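Local coordinates for protein peptide chain release factor subunit 1 (Aeropyrum pernix, PDB 3AGK) that probably directs the termination of protein synthesis in archaea by recognising all three stop codons and bringing about release of the nascent peptide, at residues L133-M136 with V137-N140; G203-A206 with S207-V211; V211-A214 with E215-V218. One frame throughout, in Å; residues are numbered along the deposited sequence.

How the contacts relate
Contacts 2 and 3 follow one another along helix 188-215 and share Val211, whereas contact 1 belongs to helix 131-134 and the loop that leads on to strand 142-149. Contact 1 lies at the surface, and its chemistry is that of a weakly bonded helical turn and the loop after it, with carboxylates crowded alongside. Contact 2 is partly buried, a helical stretch with one face against the sheet of the second eRF1 domain. Contact 3, also partly buried, is where that helix ends and the chain goes on to strand 219-226. Contacts 1 and 3 touch through the salt bridge from Asp135 to Lys216, while contacts 1 and 2 stay about 10 Å apart at their nearest atoms.

Contact 1 (L133-M136 with V137-N140); sequences LEDM and VEDN
Asp135 and Glu138 lie side by side and point the same way, with their carboxylate planes turned 67° apart and Asp135 OD2 3.4 Å from Glu138 OE1. Two like charges this close would be expected to repel; Lys216, whose NZ makes a salt bridge to Asp135 OD2, probably offsets part of the repulsion. Glu138 reaches this spot because its CG stands anti to the backbone N (chi1 -174°) and the chain beyond runs extended.

Val137 CG1 rests against the backbone of Glu134, 3.1 Å from Glu134 O and 3.5 Å from Glu134 CA, and the side chain also meets Ala18 and Leu21 of helix 14-24, an apolar setting that suits a branched hydrocarbon. This is a weakly bonded helical turn and the loop after it, which runs from helix 131-134 to strand 142-149 of a mixed sheet. Leu133 O serves two donors here: Val137 N at 3.3 Å, lying in the carbonyl plane, and Met136 N, also at 3.3 Å. Glu134 sends its carboxylate off to a salt bridge with Lys25, while Met136, bent at chi2, lays its flexible thioether chain toward Lys14 and Glu115.

Contact 2 (G203-A206 with S207-V211); sequences GEEA and SNLLV
The peptide carbonyl of Gly203 is approached from both faces of its plane by Ser207: the backbone N comes in on one side and OG on the other, each 2.9 Å from Gly203 O, tilted 26° and 34° from the plane. Beside it, the flat carboxamide of Asn208 presents a face to Glu204 O, which sits almost straight above Asn208 CG at 3.3 Å; this sets a carbonyl oxygen against an electron-poor carbon, with no hydrogen bond to the amide group.

The whole is a continuous stretch of helix 188-215, more than two turns long, which packs on the mixed sheet of the second eRF1 domain. Ser207 suits its place because OG, beside its own backbone N (chi1 -63°), can donate to Gly203 O while also hydrogen-bonding Asp241 N. Putting an alanine at Ser207 would probably leave Asp241 N without this partner and Gly203 O without its second donor.

On the sheet-facing side, Ala206, Leu209 and Leu210 all touch Ile155 of strand 152-159, and the small alanine is consistent with a close approach of the helix to the strand. Glu205, bent at chi2, runs obliquely across Leu209, its OE1 4.0 Å from Leu209 CD1, so one leucine methyl lies near both the carboxylate and the CG of the acid. The backbone ladder continues with Asn208 N to Glu204 O at 2.9 Å. Leu209 N bonds Glu205 O and, weakly, Ala206 O, whose stronger donor is Leu210 N, 2.8 Å away and nearly in line with the C=O bond.

Contact 3 (V211-A214 with E215-V218); sequences VPLA and EKGV
Glu215 folds back over Val211, its N donating to Val211 O at 2.8 Å and its CG coming within 3.9 Å of Val211 CG1. With it begins the C-terminal end of helix 188-215, which closes in a Schellman motif and hands the chain to strand 219-226 in the second eRF1 domain. Glu215 CG lies beside its own backbone N (chi1 -61°), and the chain then bends at chi2, so that the hydrocarbon part crosses the valine while OE1 goes on to a salt bridge with Arg243.

Lys216 comes next. Its N donates to Pro212 O at 2.8 Å, and its CG lies 3.5 Å from the same oxygen. Pro212 has no N-H to offer, consistent with the kink at this point, where the N of Leu213 also lacks a bond to the turn before; yet the proline carbonyl remains a good acceptor. The long lysine chain passes Leu213, with CE 4.3 Å from Leu213 CD1, and bends at chi3 on its way to the salt bridge of NZ with Asp135: a greasy shaft alongside leucine, a charge at its end.

Gly217 makes the turn, with phi at +82°. A CB here would be jammed against the carbonyl O of Lys216, which calls for glycine. Its N reaches Ala214 O in a weak bond of 3.2 Å.

Val218 then leads into the strand. Its backbone bonds to Ala142, and its buried side chain packs against Asn140, in the loop before strand 142-149. Val218 N stands 3.1 Å from Leu213 O, and Val218 CB 3.7 Å from that same oxygen.

Contact 1 (L133-M136 with V137-N140)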
ATOM      1  N   LEU A 133       3.609   1.587  11.772  1.00 82.02           N
ATOM      2  CA  LEU A 133       2.797   2.800  11.634  1.00 74.29           C
ATOM      3  C   LEU A 133       1.914   2.758  10.398  1.00 76.89           C
ATOM      4  O   LEU A 133       0.766   3.217  10.421  1.00 79.27           O
ATOM      5  CB  LEU A 133       3.702   4.026  11.573  1.00 70.29           C
ATOM      6  CG  LEU A 133       4.577   4.235  12.808  1.00 71.68           C
ATOM      7  CD1 LEU A 133       5.637   5.316  12.570  1.00 70.60           C
ATOM      8  CD2 LEU A 133       3.706   4.576  14.012  1.00 71.01           C
ATOM      9  N   GLU A 134       2.459   2.216   9.314  1.00 83.67           N
ATOM     10  CA  GLU A 134       1.715   2.113   8.064  1.00 96.17           C
ATOM     11  C   GLU A 134       0.500   1.211   8.199  1.00 98.20           C
ATOM     12  O   GLU A 134      -0.458   1.341   7.444  1.00 96.06           O
ATOM     13  CB  GLU A 134       2.607   1.609   6.933  1.00104.25           C
ATOM     14  CG  GLU A 134       3.779   2.514   6.626  1.00109.69           C
ATOM     15  CD  GLU A 134       4.333   2.284   5.234  1.00115.99           C
ATOM     16  OE1 GLU A 134       5.449   1.726   5.117  1.00108.64           O
ATOM     17  OE2 GLU A 134       3.642   2.663   4.257  1.00119.02           O
ATOM     18  N   ASP A 135       0.537   0.308   9.173  1.00102.51           N
ATOM     19  CA  ASP A 135      -0.540  -0.660   9.347  1.00115.21           C
ATOM     20  C   ASP A 135      -1.815  -0.081   9.970  1.00124.05           C
ATOM     21  O   ASP A 135      -2.895  -0.668   9.837  1.00128.21           O
ATOM     22  CB  ASP A 135      -0.043  -1.860  10.149  1.00116.43           C
ATOM     23  CG  ASP A 135       0.773  -2.822   9.306  1.00111.36           C
ATOM     24  OD1 ASP A 135       1.670  -3.484   9.863  1.00103.95           O
ATOM     25  OD2 ASP A 135       0.516  -2.913   8.085  1.00114.91           O
ATOM     26  N   MET A 136      -1.696   1.062  10.643  1.00124.36           N
ATOM     27  CA  MET A 136      -2.861   1.695  11.260  1.00124.39           C
ATOM     28  C   MET A 136      -3.234   2.984  10.542  1.00119.94           C
ATOM     29  O   MET A 136      -4.266   3.593  10.823  1.00123.09           O
ATOM     30  CB  MET A 136      -2.626   1.956  12.749  1.00123.77           C
ATOM     31  CG  MET A 136      -3.876   2.376  13.541  1.00128.71           C
ATOM     32  SD  MET A 136      -5.040   1.049  13.955  1.00142.56           S
ATOM     33  CE  MET A 136      -5.960   1.809  15.298  1.00119.31           C
ATOM     34  N   VAL A 137      -2.384   3.401   9.614  1.00111.92           N
ATOM     35  CA  VAL A 137      -2.718   4.501   8.722  1.00109.64           C
ATOM     36  C   VAL A 137      -3.450   3.894   7.531  1.00116.18           C
ATOM     37  O   VAL A 137      -3.961   4.592   6.651  1.00110.89           O
ATOM     38  CB  VAL A 137      -1.447   5.193   8.224  1.00105.44           C
ATOM     39  CG1 VAL A 137      -0.788   4.361   7.144  1.00106.06           C
ATOM     40  CG2 VAL A 137      -1.769   6.556   7.697  1.00104.31           C
ATOM     41  N   GLU A 138      -3.503   2.568   7.539  1.00120.82           N
ATOM     42  CA  GLU A 138      -3.895   1.787   6.383  1.00122.17           C
ATOM     43  C   GLU A 138      -5.312   1.256   6.522  1.00122.03           C
ATOM     44  O   GLU A 138      -5.613   0.516   7.460  1.00122.84           O
ATOM     45  CB  GLU A 138      -2.924   0.619   6.244  1.00122.85           C
ATOM     46  CG  GLU A 138      -3.086  -0.226   5.009  1.00126.07           C
ATOM     47  CD  GLU A 138      -2.325  -1.534   5.118  1.00127.21           C
ATOM     48  OE1 GLU A 138      -1.111  -1.523   5.429  1.00120.92           O
ATOM     49  OE2 GLU A 138      -2.953  -2.582   4.898  1.00135.71           O
ATOM     50  N   ASP A 139      -6.175   1.639   5.586  1.00 80.98           N
ATOM     51  CA  ASP A 139      -7.512   1.058   5.471  1.00 75.29           C
ATOM     52  C   ASP A 139      -7.436  -0.467   5.462  1.00 67.03           C
ATOM     53  O   ASP A 139      -6.684  -1.064   4.687  1.00 73.08           O
ATOM     54  CB  ASP A 139      -8.202   1.516   4.183  1.00 77.47           C
ATOM     55  CG  ASP A 139      -7.822   2.928   3.781  1.00 93.84           C
ATOM     56  OD1 ASP A 139      -8.738   3.755   3.598  1.00100.66           O
ATOM     57  OD2 ASP A 139      -6.613   3.215   3.642  1.00100.39           O
ATOM     58  N   ASN A 140      -8.209  -1.100   6.331  1.00 59.45           N
ATOM     59  CA  ASN A 140      -8.341  -2.538   6.284  1.00 60.70           C
ATOM     60  C   ASN A 140      -9.269  -2.910   5.139  1.00 57.77           C
ATOM     61  O   ASN A 140     -10.379  -3.384   5.365  1.00 59.20           O
ATOM     62  CB  ASN A 140      -8.891  -3.068   7.607  1.00 72.78           C
ATOM     63  CG  ASN A 140      -7.891  -2.945   8.747  1.00 84.12           C
ATOM     64  OD1 ASN A 140      -8.250  -3.087   9.919  1.00 87.87           O
ATOM     65  ND2 ASN A 140      -6.629  -2.686   8.407  1.00 85.46           N
TER

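Contact 2 (G203-A206 with S207-V211)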
ATOM      1  N   GLY A 203      -0.213 -22.635  -3.534  1.00 39.17           N
ATOM      2  CA  GLY A 203      -0.833 -22.550  -2.222  1.00 35.17           C
ATOM      3  C   GLY A 203       0.091 -22.007  -1.152  1.00 43.98           C
ATOM      4  O   GLY A 203      -0.274 -21.092  -0.406  1.00 48.62           O
ATOM      5  N   GLU A 204       1.295 -22.577  -1.072  1.00 43.17           N
ATOM      6  CA  GLU A 204       2.314 -22.098  -0.138  1.00 44.36           C
ATOM      7  C   GLU A 204       2.755 -20.655  -0.395  1.00 49.80           C
ATOM      8  O   GLU A 204       2.857 -19.848   0.529  1.00 57.07           O
ATOM      9  CB  GLU A 204       3.536 -23.010  -0.183  1.00 41.20           C
ATOM     10  CG  GLU A 204       3.366 -24.281   0.616  1.00 58.47           C
ATOM     11  CD  GLU A 204       4.512 -25.257   0.383  1.00 66.40           C
ATOM     12  OE1 GLU A 204       5.545 -24.813  -0.170  1.00 59.17           O
ATOM     13  OE2 GLU A 204       4.360 -26.452   0.732  1.00 70.55           O
ATOM     14  N   GLU A 205       3.040 -20.350  -1.653  1.00 42.76           N
ATOM     15  CA  GLU A 205       3.408 -19.005  -2.037  1.00 52.01           C
ATOM     16  C   GLU A 205       2.302 -18.002  -1.636  1.00 49.25           C
ATOM     17  O   GLU A 205       2.572 -17.008  -0.968  1.00 49.05           O
ATOM     18  CB  GLU A 205       3.655 -18.955  -3.539  1.00 57.95           C
ATOM     19  CG  GLU A 205       4.387 -17.729  -3.964  1.00 71.97           C
ATOM     20  CD  GLU A 205       5.741 -17.626  -3.293  1.00 83.21           C
ATOM     21  OE1 GLU A 205       5.854 -16.874  -2.296  1.00 80.71           O
ATOM     22  OE2 GLU A 205       6.683 -18.311  -3.759  1.00 85.54           O
ATOM     23  N   ALA A 206       1.060 -18.286  -2.028  1.00 39.94           N
ATOM     24  CA  ALA A 206      -0.070 -17.418  -1.693  1.00 42.09           C
ATOM     25  C   ALA A 206      -0.179 -17.224  -0.185  1.00 43.60           C
ATOM     26  O   ALA A 206      -0.273 -16.098   0.304  1.00 45.69           O
ATOM     27  CB  ALA A 206      -1.367 -17.994  -2.250  1.00 40.45           C
ATOM     28  N   SER A 207      -0.157 -18.333   0.548  1.00 44.57           N
ATOM     29  CA  SER A 207      -0.245 -18.289   2.005  1.00 48.74           C
ATOM     30  C   SER A 207       0.870 -17.470   2.678  1.00 52.84           C
ATOM     31  O   SER A 207       0.607 -16.698   3.616  1.00 50.48           O
ATOM     32  CB  SER A 207      -0.309 -19.709   2.583  1.00 54.90           C
ATOM     33  OG  SER A 207      -1.483 -20.391   2.144  1.00 59.92           O
ATOM     34  N   ASN A 208       2.109 -17.631   2.215  1.00 45.23           N
ATOM     35  CA  ASN A 208       3.203 -16.835   2.764  1.00 44.50           C
ATOM     36  C   ASN A 208       2.991 -15.338   2.541  1.00 47.37           C
ATOM     37  O   ASN A 208       3.347 -14.513   3.388  1.00 50.52           O
ATOM     38  CB  ASN A 208       4.538 -17.256   2.164  1.00 46.56           C
ATOM     39  CG  ASN A 208       5.005 -18.608   2.675  1.00 59.30           C
ATOM     40  OD1 ASN A 208       5.876 -19.225   2.075  1.00 64.74           O
ATOM     41  ND2 ASN A 208       4.421 -19.077   3.785  1.00 53.93           N
ATOM     42  N   LEU A 209       2.414 -14.994   1.395  1.00 43.44           N
ATOM     43  CA  LEU A 209       2.187 -13.592   1.051  1.00 51.43           C
ATOM     44  C   LEU A 209       0.938 -12.992   1.696  1.00 53.79           C
ATOM     45  O   LEU A 209       0.943 -11.832   2.091  1.00 58.79           O
ATOM     46  CB  LEU A 209       2.123 -13.427  -0.465  1.00 48.91           C
ATOM     47  CG  LEU A 209       3.463 -13.682  -1.163  1.00 46.87           C
ATOM     48  CD1 LEU A 209       3.246 -13.912  -2.637  1.00 40.61           C
ATOM     49  CD2 LEU A 209       4.432 -12.515  -0.916  1.00 42.52           C
ATOM     50  N   LEU A 210      -0.126 -13.779   1.812  1.00 50.48           N
ATOM     51  CA  LEU A 210      -1.439 -13.218   2.142  1.00 47.85           C
ATOM     52  C   LEU A 210      -1.865 -13.423   3.600  1.00 48.78           C
ATOM     53  O   LEU A 210      -2.525 -12.560   4.189  1.00 49.03           O
ATOM     54  CB  LEU A 210      -2.513 -13.765   1.184  1.00 43.69           C
ATOM     55  CG  LEU A 210      -2.919 -13.020  -0.104  1.00 47.45           C
ATOM     56  CD1 LEU A 210      -2.039 -11.814  -0.457  1.00 39.55           C
ATOM     57  CD2 LEU A 210      -3.094 -13.964  -1.308  1.00 43.31           C
ATOM     58  N   VAL A 211      -1.482 -14.550   4.190  1.00 45.73           N
ATOM     59  CA  VAL A 211      -1.884 -14.853   5.567  1.00 50.97           C
ATOM     60  C   VAL A 211      -1.453 -13.809   6.620  1.00 53.07           C
ATOM     61  O   VAL A 211      -2.221 -13.489   7.518  1.00 51.29           O
ATOM     62  CB  VAL A 211      -1.439 -16.271   5.997  1.00 51.72           C
ATOM     63  CG1 VAL A 211      -1.500 -16.427   7.535  1.00 42.48           C
ATOM     64  CG2 VAL A 211      -2.279 -17.336   5.277  1.00 44.38           C
TER

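Contact 3 (V211-A214 with E215-V218)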
ATOM      1  N   VAL A 211      -1.482 -14.550   4.190  1.00 45.73           N
ATOM      2  CA  VAL A 211      -1.884 -14.853   5.567  1.00 50.97           C
ATOM      3  C   VAL A 211      -1.453 -13.809   6.620  1.00 53.07           C
ATOM      4  O   VAL A 211      -2.221 -13.489   7.518  1.00 51.29           O
ATOM      5  CB  VAL A 211      -1.439 -16.271   5.997  1.00 51.72           C
ATOM      6  CG1 VAL A 211      -1.500 -16.427   7.535  1.00 42.48           C
ATOM      7  CG2 VAL A 211      -2.279 -17.336   5.277  1.00 44.38           C
ATOM      8  N   PRO A 212      -0.220 -13.285   6.528  1.00 54.26           N
ATOM      9  CA  PRO A 212       0.127 -12.239   7.504  1.00 57.30           C
ATOM     10  C   PRO A 212      -0.819 -11.038   7.391  1.00 64.44           C
ATOM     11  O   PRO A 212      -1.259 -10.492   8.404  1.00 72.20           O
ATOM     12  CB  PRO A 212       1.541 -11.834   7.095  1.00 51.74           C
ATOM     13  CG  PRO A 212       2.089 -13.039   6.390  1.00 47.53           C
ATOM     14  CD  PRO A 212       0.918 -13.645   5.667  1.00 47.02           C
ATOM     15  N   LEU A 213      -1.126 -10.643   6.160  1.00 57.85           N
ATOM     16  CA  LEU A 213      -2.079  -9.575   5.912  1.00 56.24           C
ATOM     17  C   LEU A 213      -3.430  -9.893   6.551  1.00 58.07           C
ATOM     18  O   LEU A 213      -4.051  -9.026   7.168  1.00 59.04           O
ATOM     19  CB  LEU A 213      -2.232  -9.348   4.411  1.00 58.17           C
ATOM     20  CG  LEU A 213      -1.239  -8.369   3.773  1.00 67.55           C
ATOM     21  CD1 LEU A 213       0.171  -8.554   4.318  1.00 72.27           C
ATOM     22  CD2 LEU A 213      -1.251  -8.481   2.255  1.00 58.56           C
ATOM     23  N   ALA A 214      -3.874 -11.141   6.414  1.00 50.75           N
ATOM     24  CA  ALA A 214      -5.157 -11.557   6.961  1.00 47.60           C
ATOM     25  C   ALA A 214      -5.118 -11.537   8.484  1.00 60.31           C
ATOM     26  O   ALA A 214      -6.116 -11.221   9.148  1.00 65.37           O
ATOM     27  CB  ALA A 214      -5.535 -12.937   6.457  1.00 40.60           C
ATOM     28  N   GLU A 215      -3.961 -11.866   9.037  1.00 52.16           N
ATOM     29  CA  GLU A 215      -3.808 -11.855  10.473  1.00 59.22           C
ATOM     30  C   GLU A 215      -3.778 -10.439  11.027  1.00 70.70           C
ATOM     31  O   GLU A 215      -4.345 -10.182  12.087  1.00 80.36           O
ATOM     32  CB  GLU A 215      -2.564 -12.623  10.866  1.00 69.18           C
ATOM     33  CG  GLU A 215      -2.661 -14.064  10.438  1.00 72.12           C
ATOM     34  CD  GLU A 215      -1.938 -14.978  11.365  1.00 77.96           C
ATOM     35  OE1 GLU A 215      -2.595 -15.862  11.952  1.00 80.46           O
ATOM     36  OE2 GLU A 215      -0.713 -14.806  11.511  1.00 82.67           O
ATOM     37  N   LYS A 216      -3.129  -9.524  10.310  1.00 67.57           N
ATOM     38  CA  LYS A 216      -3.120  -8.119  10.713  1.00 70.85           C
ATOM     39  C   LYS A 216      -4.496  -7.480  10.558  1.00 70.77           C
ATOM     40  O   LYS A 216      -4.680  -6.331  10.939  1.00 78.88           O
ATOM     41  CB  LYS A 216      -2.110  -7.306   9.895  1.00 71.75           C
ATOM     42  CG  LYS A 216      -0.647  -7.565  10.208  1.00 75.44           C
ATOM     43  CD  LYS A 216       0.242  -6.593   9.435  1.00 78.11           C
ATOM     44  CE  LYS A 216      -0.278  -6.384   8.012  1.00 79.75           C
ATOM     45  NZ  LYS A 216       0.508  -5.383   7.225  1.00 77.77           N
ATOM     46  N   GLY A 217      -5.445  -8.205   9.971  1.00 70.68           N
ATOM     47  CA  GLY A 217      -6.790  -7.682   9.751  1.00 76.78           C
ATOM     48  C   GLY A 217      -6.959  -6.808   8.515  1.00 69.91           C
ATOM     49  O   GLY A 217      -8.062  -6.389   8.173  1.00 70.10           O
ATOM     50  N   VAL A 218      -5.842  -6.532   7.856  1.00 63.11           N
ATOM     51  CA  VAL A 218      -5.800  -5.757   6.630  1.00 61.76           C
ATOM     52  C   VAL A 218      -6.473  -6.459   5.443  1.00 64.40           C
ATOM     53  O   VAL A 218      -7.123  -5.813   4.612  1.00 61.63           O
ATOM     54  CB  VAL A 218      -4.342  -5.478   6.254  1.00 65.62           C
ATOM     55  CG1 VAL A 218      -4.258  -4.943   4.850  1.00 66.16           C
ATOM     56  CG2 VAL A 218      -3.719  -4.519   7.252  1.00 77.16           C
TER